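Local coordinates for protein glutamate racemase (Francisella tularensis subsp. tularensis, PDB 3OUT) that is an alpha/beta protein of the Asp/Glu/hydantoin racemase family, with two parallel beta sheets and a pocket that holds D-glutamic acid, at residues E90-A94 against I95-D99; G160-V163 against E164-K168; P190-K193 against E194-K198. All blocks are in the same frame, centred on the assembly; numbering follows the deposited sequence.

Interaction 1: residues E90-A94 against I95-D99; sequences EIAKA and IPVID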
ATOM      1  N   GLU B  90      17.048 -12.398   1.370  1.00 12.25           N
ATOM      2  CA  GLU B  90      16.389 -13.397   2.208  1.00 13.82           C
ATOM      3  C   GLU B  90      15.162 -13.970   1.511  1.00 12.77           C
ATOM      4  O   GLU B  90      14.885 -15.167   1.575  1.00 13.70           O
ATOM      5  CB  GLU B  90      15.982 -12.795   3.551  1.00 15.64           C
ATOM      6  CG  GLU B  90      15.573 -13.837   4.553  1.00 22.49           C
ATOM      7  CD  GLU B  90      16.768 -14.672   5.033  1.00 29.75           C
ATOM      8  OE1 GLU B  90      16.581 -15.890   5.238  1.00 38.96           O
ATOM      9  OE2 GLU B  90      17.890 -14.119   5.194  1.00 37.23           O
ATOM     10  N   ILE B  91      14.411 -13.094   0.861  1.00 10.42           N
ATOM     11  CA  ILE B  91      13.270 -13.517   0.046  1.00 10.45           C
ATOM     12  C   ILE B  91      13.689 -14.276  -1.219  1.00 10.22           C
ATOM     13  O   ILE B  91      13.025 -15.251  -1.583  1.00 11.39           O
ATOM     14  CB  ILE B  91      12.373 -12.281  -0.302  1.00 10.60           C
ATOM     15  CG1 ILE B  91      11.747 -11.770   0.987  1.00 12.82           C
ATOM     16  CG2 ILE B  91      11.266 -12.616  -1.339  1.00  9.68           C
ATOM     17  CD1 ILE B  91      11.242 -10.325   0.925  1.00  9.71           C
ATOM     18  N   ALA B  92      14.760 -13.840  -1.867  1.00 11.51           N
ATOM     19  CA  ALA B  92      15.183 -14.456  -3.110  1.00 11.32           C
ATOM     20  C   ALA B  92      15.722 -15.884  -2.883  1.00 13.13           C
ATOM     21  O   ALA B  92      15.682 -16.690  -3.794  1.00 13.88           O
ATOM     22  CB  ALA B  92      16.229 -13.568  -3.839  1.00 12.41           C
ATOM     23  N   LYS B  93      16.201 -16.169  -1.673  1.00 14.23           N
ATOM     24  CA  LYS B  93      16.750 -17.481  -1.291  1.00 15.39           C
ATOM     25  C   LYS B  93      17.854 -17.834  -2.267  1.00 14.59           C
ATOM     26  O   LYS B  93      18.842 -17.128  -2.306  1.00 15.85           O
ATOM     27  CB  LYS B  93      15.650 -18.541  -1.187  1.00 15.77           C
ATOM     28  CG  LYS B  93      14.738 -18.334   0.033  1.00 19.54           C
ATOM     29  CD  LYS B  93      13.494 -19.185  -0.051  1.00 24.11           C
ATOM     30  CE  LYS B  93      12.665 -19.070   1.223  1.00 27.91           C
ATOM     31  NZ  LYS B  93      12.426 -17.632   1.579  1.00 31.70           N
ATOM     32  N   ALA B  94      17.680 -18.879  -3.079  1.00 15.15           N
ATOM     33  CA  ALA B  94      18.769 -19.356  -3.961  1.00 15.49           C
ATOM     34  C   ALA B  94      18.946 -18.534  -5.240  1.00 14.99           C
ATOM     35  O   ALA B  94      19.892 -18.745  -6.015  1.00 16.19           O
ATOM     36  CB  ALA B  94      18.580 -20.854  -4.316  1.00 16.25           C
ATOM     37  N   ILE B  95      18.053 -17.575  -5.471  1.00 12.29           N
ATOM     38  CA  ILE B  95      18.180 -16.668  -6.626  1.00 12.00           C
ATOM     39  C   ILE B  95      19.219 -15.594  -6.327  1.00 11.36           C
ATOM     40  O   ILE B  95      19.117 -14.917  -5.324  1.00 11.41           O
ATOM     41  CB  ILE B  95      16.793 -16.022  -6.956  1.00 12.00           C
ATOM     42  CG1 ILE B  95      15.787 -17.122  -7.350  1.00 13.31           C
ATOM     43  CG2 ILE B  95      16.922 -14.921  -8.070  1.00 13.28           C
ATOM     44  CD1 ILE B  95      16.194 -17.956  -8.540  1.00 15.58           C
ATOM     45  N   PRO B  96      20.225 -15.434  -7.182  1.00 11.46           N
ATOM     46  CA  PRO B  96      21.247 -14.455  -6.886  1.00 12.26           C
ATOM     47  C   PRO B  96      20.772 -13.020  -7.057  1.00 11.93           C
ATOM     48  O   PRO B  96      20.002 -12.735  -7.962  1.00 11.26           O
ATOM     49  CB  PRO B  96      22.340 -14.751  -7.905  1.00 12.46           C
ATOM     50  CG  PRO B  96      21.689 -15.400  -9.015  1.00 13.02           C
ATOM     51  CD  PRO B  96      20.532 -16.193  -8.399  1.00 11.33           C
ATOM     52  N   VAL B  97      21.297 -12.150  -6.198  1.00 13.02           N
ATOM     53  CA  VAL B  97      20.994 -10.731  -6.190  1.00 11.93           C
ATOM     54  C   VAL B  97      22.287  -9.946  -6.332  1.00 12.63           C
ATOM     55  O   VAL B  97      23.213 -10.080  -5.499  1.00 13.13           O
ATOM     56  CB  VAL B  97      20.285 -10.328  -4.871  1.00 11.61           C
ATOM     57  CG1 VAL B  97      20.000  -8.843  -4.855  1.00 13.23           C
ATOM     58  CG2 VAL B  97      19.015 -11.151  -4.670  1.00 11.69           C
ATOM     59  N   ILE B  98      22.351  -9.123  -7.375  1.00 10.01           N
ATOM     60  CA  ILE B  98      23.444  -8.214  -7.633  1.00 11.06           C
ATOM     61  C   ILE B  98      22.929  -6.830  -7.268  1.00 10.67           C
ATOM     62  O   ILE B  98      21.770  -6.542  -7.503  1.00 10.42           O
ATOM     63  CB  ILE B  98      23.801  -8.221  -9.142  1.00 11.48           C
ATOM     64  CG1 ILE B  98      24.323  -9.593  -9.626  1.00 15.75           C
ATOM     65  CG2 ILE B  98      24.759  -7.100  -9.491  1.00 12.64           C
ATOM     66  CD1 ILE B  98      25.562 -10.015  -8.956  1.00 19.04           C
ATOM     67  N   ASP B  99      23.758  -5.963  -6.715  1.00  9.32           N
ATOM     68  CA  ASP B  99      23.283  -4.600  -6.319  1.00  9.22           C
ATOM     69  C   ASP B  99      24.257  -3.521  -6.750  1.00  9.08           C
ATOM     70  O   ASP B  99      25.464  -3.763  -6.870  1.00  8.91           O
ATOM     71  CB  ASP B  99      23.005  -4.491  -4.829  1.00  9.95           C
ATOM     72  CG  ASP B  99      24.246  -4.454  -4.014  1.00 11.04           C
ATOM     73  OD1 ASP B  99      24.844  -5.536  -3.772  1.00 11.25           O
ATOM     74  OD2 ASP B  99      24.675  -3.340  -3.671  1.00 10.60           O
TER
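The flat carbonyl group of Ala-92 meets Ile-95 over one face. Ile-95 N donates to Ala-92 O at 3.0 Å, and the nitrogen stands 52° out of the carbonyl plane. The C=O...N angle is 126°, so the approach is strongly bent at oxygen. The same oxygen also touches the start of the Ile-95 side chain, with Ile-95 CB 3.4 Å from Ala-92 O. CG1 of Ile-95 sits beside its own backbone N (chi1 -62°), which brings it to 3.6 Å from Ala-92 O. Next along, the ring atom CD of Pro-96 rests 3.6 Å from Ala-94 O.

The bond closes a type II' beta turn from Ala-92 to Ile-95, placed directly after helix 78-92. Lys-93 leaves the helix with positive phi. Its long chain curls back, and NZ makes a weak hydrogen bond to Glu-90 O at 3.5 Å. The turn joins helix 78-92 to strand 97-99 within the beta-alpha-beta unit that starts with strand 72-75.

Ala-92 CB points to the returning chain. It touches Ile-95 O at 3.5 Å and Val-97 CG2 at 3.8 Å. Ala-92 also packs on Ile-66 of helix 51-67. Backbone hydrogen bonds join Pro-96 and Ile-98 to strand 72-75. Within the chain, strand 97-99 is an outermost strand of the six-stranded parallel sheet.

Interaction 2: residues G160-V163 against E164-K168; sequences GHIV and ELVAK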
ATOM      1  N   GLY B 160      21.933  23.585 -17.417  1.00 17.96           N
ATOM      2  CA  GLY B 160      21.644  25.008 -17.262  1.00 18.63           C
ATOM      3  C   GLY B 160      21.871  25.584 -15.874  1.00 19.05           C
ATOM      4  O   GLY B 160      22.424  24.941 -14.957  1.00 18.07           O
ATOM      5  N   HIS B 161      21.457  26.832 -15.711  1.00 18.86           N
ATOM      6  CA  HIS B 161      21.903  27.615 -14.572  1.00 20.24           C
ATOM      7  C   HIS B 161      21.288  27.094 -13.264  1.00 18.47           C
ATOM      8  O   HIS B 161      21.952  27.066 -12.249  1.00 18.82           O
ATOM      9  CB  HIS B 161      21.564  29.093 -14.809  1.00 21.79           C
ATOM     10  CG  HIS B 161      22.228  30.037 -13.850  1.00 26.15           C
ATOM     11  ND1 HIS B 161      21.615  31.197 -13.415  1.00 31.85           N
ATOM     12  CD2 HIS B 161      23.449  30.017 -13.259  1.00 30.39           C
ATOM     13  CE1 HIS B 161      22.414  31.832 -12.578  1.00 31.04           C
ATOM     14  NE2 HIS B 161      23.535  31.143 -12.468  1.00 32.23           N
ATOM     15  N   ILE B 162      20.029  26.696 -13.288  1.00 18.68           N
ATOM     16  CA  ILE B 162      19.411  26.116 -12.050  1.00 17.85           C
ATOM     17  C   ILE B 162      20.151  24.859 -11.577  1.00 16.82           C
ATOM     18  O   ILE B 162      20.499  24.713 -10.382  1.00 16.27           O
ATOM     19  CB  ILE B 162      17.926  25.810 -12.239  1.00 18.95           C
ATOM     20  CG1 ILE B 162      17.151  27.139 -12.371  1.00 17.88           C
ATOM     21  CG2 ILE B 162      17.365  24.990 -11.054  1.00 17.96           C
ATOM     22  CD1 ILE B 162      15.728  27.006 -12.918  1.00 16.89           C
ATOM     23  N   VAL B 163      20.387  23.946 -12.502  1.00 16.61           N
ATOM     24  CA  VAL B 163      21.083  22.698 -12.193  1.00 14.08           C
ATOM     25  C   VAL B 163      22.460  23.016 -11.643  1.00 15.78           C
ATOM     26  O   VAL B 163      22.882  22.483 -10.615  1.00 13.64           O
ATOM     27  CB  VAL B 163      21.203  21.753 -13.429  1.00 13.86           C
ATOM     28  CG1 VAL B 163      22.034  20.529 -13.087  1.00 12.03           C
ATOM     29  CG2 VAL B 163      19.842  21.303 -13.925  1.00 13.05           C
ATOM     30  N   GLU B 164      23.160  23.935 -12.300  1.00 16.72           N
ATOM     31  CA  GLU B 164      24.473  24.343 -11.798  1.00 17.28           C
ATOM     32  C   GLU B 164      24.453  24.955 -10.393  1.00 16.35           C
ATOM     33  O   GLU B 164      25.290  24.642  -9.571  1.00 17.24           O
ATOM     34  CB  GLU B 164      25.162  25.221 -12.847  1.00 18.30           C
ATOM     35  CG  GLU B 164      25.469  24.431 -14.116  1.00 22.38           C
ATOM     36  CD  GLU B 164      26.095  25.270 -15.208  1.00 25.97           C
ATOM     37  OE1 GLU B 164      26.622  26.351 -14.887  1.00 30.97           O
ATOM     38  OE2 GLU B 164      26.085  24.821 -16.370  1.00 28.77           O
ATOM     39  N   LEU B 165      23.473  25.802 -10.082  1.00 15.90           N
ATOM     40  CA  LEU B 165      23.399  26.374  -8.763  1.00 15.14           C
ATOM     41  C   LEU B 165      23.026  25.365  -7.671  1.00 14.13           C
ATOM     42  O   LEU B 165      23.562  25.442  -6.594  1.00 14.06           O
ATOM     43  CB  LEU B 165      22.425  27.539  -8.728  1.00 15.20           C
ATOM     44  CG  LEU B 165      22.891  28.855  -9.371  1.00 18.89           C
ATOM     45  CD1 LEU B 165      21.730  29.802  -9.401  1.00 20.56           C
ATOM     46  CD2 LEU B 165      24.063  29.471  -8.620  1.00 20.16           C
ATOM     47  N   VAL B 166      22.070  24.471  -7.955  1.00 13.75           N
ATOM     48  CA  VAL B 166      21.740  23.423  -7.000  1.00 13.35           C
ATOM     49  C   VAL B 166      22.976  22.517  -6.775  1.00 12.27           C
ATOM     50  O   VAL B 166      23.276  22.179  -5.653  1.00 13.71           O
ATOM     51  CB  VAL B 166      20.521  22.582  -7.468  1.00 12.06           C
ATOM     52  CG1 VAL B 166      20.248  21.428  -6.473  1.00 13.34           C
ATOM     53  CG2 VAL B 166      19.269  23.509  -7.610  1.00 12.64           C
ATOM     54  N   ALA B 167      23.672  22.142  -7.853  1.00 12.73           N
ATOM     55  CA  ALA B 167      24.881  21.322  -7.730  1.00 12.86           C
ATOM     56  C   ALA B 167      25.953  22.050  -6.908  1.00 14.66           C
ATOM     57  O   ALA B 167      26.613  21.437  -6.053  1.00 15.18           O
ATOM     58  CB  ALA B 167      25.417  20.901  -9.102  1.00 13.74           C
ATOM     59  N   LYS B 168      26.131  23.350  -7.126  1.00 14.82           N
ATOM     60  CA  LYS B 168      27.121  24.105  -6.301  1.00 16.68           C
ATOM     61  C   LYS B 168      26.775  24.015  -4.830  1.00 16.45           C
ATOM     62  O   LYS B 168      27.657  23.815  -3.978  1.00 16.63           O
ATOM     63  CB  LYS B 168      27.262  25.566  -6.767  1.00 17.44           C
ATOM     64  CG  LYS B 168      27.865  25.699  -8.153  1.00 24.10           C
ATOM     65  CD  LYS B 168      28.031  27.174  -8.564  1.00 30.92           C
ATOM     66  CE  LYS B 168      28.249  27.340 -10.072  1.00 34.65           C
ATOM     67  NZ  LYS B 168      27.889  28.711 -10.558  1.00 38.70           N
TER
HETATM   68  O   HOH W   1      24.804  22.766 -17.153  1.00 21.71           O
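The backbone runs in regular alpha-helical i to i+4 bonding from Gly-160 O, which accepts Glu-164 N at 2.9 Å, through Val-163 O, which accepts Ala-167 N. Gly-160 is the N-cap; with its backbone angles a CB would press on the carbonyl O of the residue before.

His-161 and Leu-165 lie one turn apart on the same side. The ring of His-161 points away from its own backbone nitrogen (chi1 -168°), which turns one face to Leu-165. Leu-165 CD1 comes over that ring face, 4.0 Å from the ring centroid and 19° off the normal, a CH-pi contact. It is offset toward the rim, so Leu-165 CD1 is 3.8 Å from His-161 NE2.

These residues form the N-cap and first two turns of helix 161-171, and one side of them packs on a second subunit. His-161, Ile-162, Leu-165 and Val-166 pack on Leu-165, His-161 and Ile-162 of the second subunit. Within the chain, Ile-162 CG2 and Val-166 CG2 meet at 4.2 Å.

Glu-164 reaches along the start of the helix with an extended chain. Its CG lies beside its own backbone N (chi1 -65°) and reaches 3.2 Å from Gly-160 O. The carboxylate is linked to the N-cap by a water, which takes the N-H of Gly-160 at 3.0 Å and donates to Glu-164 OE2 at 2.5 Å. A negative group here would probably be favoured by the helix dipole. Val-163 turns to the chain interior, where Met-152 and Phe-157 touch it.

Interaction 3: residues P190-K193 against E194-K198; sequences PIIK and ESIAK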
ATOM      1  N   PRO B 190      23.829  10.478 -13.081  1.00 10.32           N
ATOM      2  CA  PRO B 190      24.597  10.516 -14.357  1.00 11.71           C
ATOM      3  C   PRO B 190      23.971  11.395 -15.465  1.00 12.76           C
ATOM      4  O   PRO B 190      24.709  11.893 -16.314  1.00 13.58           O
ATOM      5  CB  PRO B 190      24.673   9.040 -14.755  1.00 12.21           C
ATOM      6  CG  PRO B 190      24.623   8.284 -13.430  1.00 10.46           C
ATOM      7  CD  PRO B 190      23.608   9.085 -12.649  1.00  9.78           C
ATOM      8  N   ILE B 191      22.654  11.619 -15.457  1.00 12.73           N
ATOM      9  CA  ILE B 191      21.993  12.547 -16.400  1.00 13.69           C
ATOM     10  C   ILE B 191      22.587  13.928 -16.390  1.00 12.90           C
ATOM     11  O   ILE B 191      22.648  14.576 -17.450  1.00 14.19           O
ATOM     12  CB  ILE B 191      20.464  12.693 -16.041  1.00 13.04           C
ATOM     13  CG1 ILE B 191      19.767  11.362 -16.336  1.00 17.29           C
ATOM     14  CG2 ILE B 191      19.755  13.896 -16.771  1.00 16.94           C
ATOM     15  CD1 ILE B 191      19.541  11.086 -17.848  1.00 22.61           C
ATOM     16  N   ILE B 192      23.023  14.379 -15.215  1.00 12.29           N
ATOM     17  CA  ILE B 192      23.571  15.711 -15.026  1.00 11.67           C
ATOM     18  C   ILE B 192      25.104  15.707 -14.855  1.00 12.13           C
ATOM     19  O   ILE B 192      25.667  16.657 -14.321  1.00 12.23           O
ATOM     20  CB  ILE B 192      22.881  16.507 -13.868  1.00 11.82           C
ATOM     21  CG1 ILE B 192      23.084  15.849 -12.491  1.00 11.76           C
ATOM     22  CG2 ILE B 192      21.371  16.730 -14.187  1.00 11.83           C
ATOM     23  CD1 ILE B 192      22.766  16.760 -11.303  1.00 11.54           C
ATOM     24  N   LYS B 193      25.751  14.635 -15.284  1.00 13.38           N
ATOM     25  CA  LYS B 193      27.188  14.501 -15.049  1.00 15.19           C
ATOM     26  C   LYS B 193      28.001  15.667 -15.610  1.00 15.09           C
ATOM     27  O   LYS B 193      29.006  16.075 -14.995  1.00 16.10           O
ATOM     28  CB  LYS B 193      27.729  13.179 -15.589  1.00 15.63           C
ATOM     29  CG  LYS B 193      27.722  12.954 -17.098  1.00 18.90           C
ATOM     30  CD  LYS B 193      28.375  11.606 -17.417  1.00 24.56           C
ATOM     31  CE  LYS B 193      27.802  10.930 -18.649  1.00 27.53           C
ATOM     32  NZ  LYS B 193      27.376  11.857 -19.736  1.00 31.51           N
ATOM     33  N   GLU B 194      27.580  16.191 -16.754  1.00 15.92           N
ATOM     34  CA  GLU B 194      28.285  17.343 -17.355  1.00 17.90           C
ATOM     35  C   GLU B 194      28.216  18.583 -16.471  1.00 16.98           C
ATOM     36  O   GLU B 194      29.205  19.312 -16.352  1.00 17.74           O
ATOM     37  CB  GLU B 194      27.750  17.664 -18.753  1.00 18.67           C
ATOM     38  CG  GLU B 194      28.009  16.606 -19.799  1.00 23.88           C
ATOM     39  CD  GLU B 194      27.593  17.036 -21.227  1.00 31.58           C
ATOM     40  OE1 GLU B 194      27.265  18.237 -21.434  1.00 34.30           O
ATOM     41  OE2 GLU B 194      27.623  16.164 -22.148  1.00 38.60           O
ATOM     42  N   SER B 195      27.075  18.833 -15.828  1.00 16.20           N
ATOM     43  CA  SER B 195      26.972  19.934 -14.873  1.00 16.20           C
ATOM     44  C   SER B 195      27.813  19.652 -13.642  1.00 15.87           C
ATOM     45  O   SER B 195      28.454  20.536 -13.123  1.00 16.94           O
ATOM     46  CB  SER B 195      25.537  20.200 -14.446  1.00 16.44           C
ATOM     47  OG  SER B 195      24.730  20.537 -15.581  1.00 18.74           O
ATOM     48  N   ILE B 196      27.811  18.415 -13.154  1.00 14.98           N
ATOM     49  CA  ILE B 196      28.634  18.068 -11.996  1.00 15.27           C
ATOM     50  C   ILE B 196      30.125  18.307 -12.308  1.00 16.75           C
ATOM     51  O   ILE B 196      30.837  18.884 -11.509  1.00 15.94           O
ATOM     52  CB  ILE B 196      28.360  16.614 -11.533  1.00 15.18           C
ATOM     53  CG1 ILE B 196      26.926  16.512 -11.007  1.00 12.69           C
ATOM     54  CG2 ILE B 196      29.373  16.170 -10.423  1.00 13.78           C
ATOM     55  CD1 ILE B 196      26.436  15.106 -10.698  1.00 12.13           C
ATOM     56  N   ALA B 197      30.560  17.841 -13.465  1.00 18.17           N
ATOM     57  CA  ALA B 197      31.964  17.940 -13.900  1.00 20.12           C
ATOM     58  C   ALA B 197      32.451  19.389 -13.968  1.00 22.21           C
ATOM     59  O   ALA B 197      33.644  19.650 -13.754  1.00 23.36           O
ATOM     60  CB  ALA B 197      32.123  17.301 -15.225  1.00 20.51           C
ATOM     61  N   LYS B 198      31.546  20.326 -14.263  1.00 23.05           N
ATOM     62  CA  LYS B 198      31.895  21.788 -14.263  1.00 24.95           C
ATOM     63  C   LYS B 198      32.241  22.334 -12.872  1.00 25.10           C
ATOM     64  O   LYS B 198      33.079  23.242 -12.739  1.00 25.19           O
ATOM     65  CB  LYS B 198      30.745  22.659 -14.793  1.00 25.31           C
ATOM     66  CG  LYS B 198      30.545  22.803 -16.287  1.00 29.46           C
ATOM     67  CD  LYS B 198      29.306  23.687 -16.519  1.00 33.27           C
ATOM     68  CE  LYS B 198      29.168  24.214 -17.941  1.00 36.54           C
ATOM     69  NZ  LYS B 198      28.946  23.114 -18.935  1.00 38.79           N
TER
HETATM   70  O   HOH W   2      25.225  15.515 -18.298  1.00 19.37           O
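Ile-192 and Ile-196 sit one helical turn apart, and their side chains cross obliquely. The CG1 of Ile-192 occupies the crowded position between its backbone N and carbonyl carbon (chi1 63°). This turns the branch toward the coming helix. Ile-196 answers with an extended CG1-CD1 arm that starts beside its own backbone N (chi1 -66°) and runs back along the chain. Ile-196 CD1 meets Ile-192 CG1 at 3.9 Å, and the two CD1 atoms of Ile-192 and Ile-196 come to 4.1 Å. The arm also passes the backbone, with Ile-196 CG1 3.5 Å from Ile-192 O.

That oxygen accepts Ile-196 N at 3.0 Å, so the pair is joined by both backbone and side chains. Lys-193 O in turn accepts Ala-197 N at 2.8 Å.

Ile-192 is the N-cap, and its side chain has no polar atom to offer the helix start. A water sits there: it takes the N-H of Glu-194 at 2.9 Å and donates to Ile-191 O. On the outer side, Lys-193 and Glu-194 are neighbours of opposite charge, but Lys-193 NZ stays 4.9 Å from Glu-194 OE2, so the charged atoms are not in contact.

The two isoleucines face inward. Ile-192 packs on Phe-149, Met-152 and Ile-153 of helix 149-154, and Ile-196 on Leu-182 and Leu-184 of strand 181-184. The pocket residues Cys-186, Thr-187 and His-188 come shortly before this turn, though the Ile-192 side chain is about 13 Å from D-glutamic acid. The arrangement is that of a parallel beta-alpha-beta unit, with helix 193-199 leading from strand 181-184 to its sheet neighbour 203-205.

Overall arrangement
The three contacts follow one another along the chain. Interaction 1 lies at the edge of the six-stranded parallel sheet. Interactions 2 and 3 lie across the chain's centre from it, among the helices of the region with the four-stranded parallel sheet. The centres of interactions 1 and 2 are about 39 Å apart, and those of 1 and 3 about 33 Å apart; neither pair touches. Interactions 2 and 3 have centres about 10 Å apart and meet directly: Val-163 packs on Ile-192 and Ser-195, and Glu-164 on Lys-198. Helix 193-199 touches strand 181-184 and helix 161-171, which packs in turn on a second subunit; the pair links the sheet region to a subunit interface.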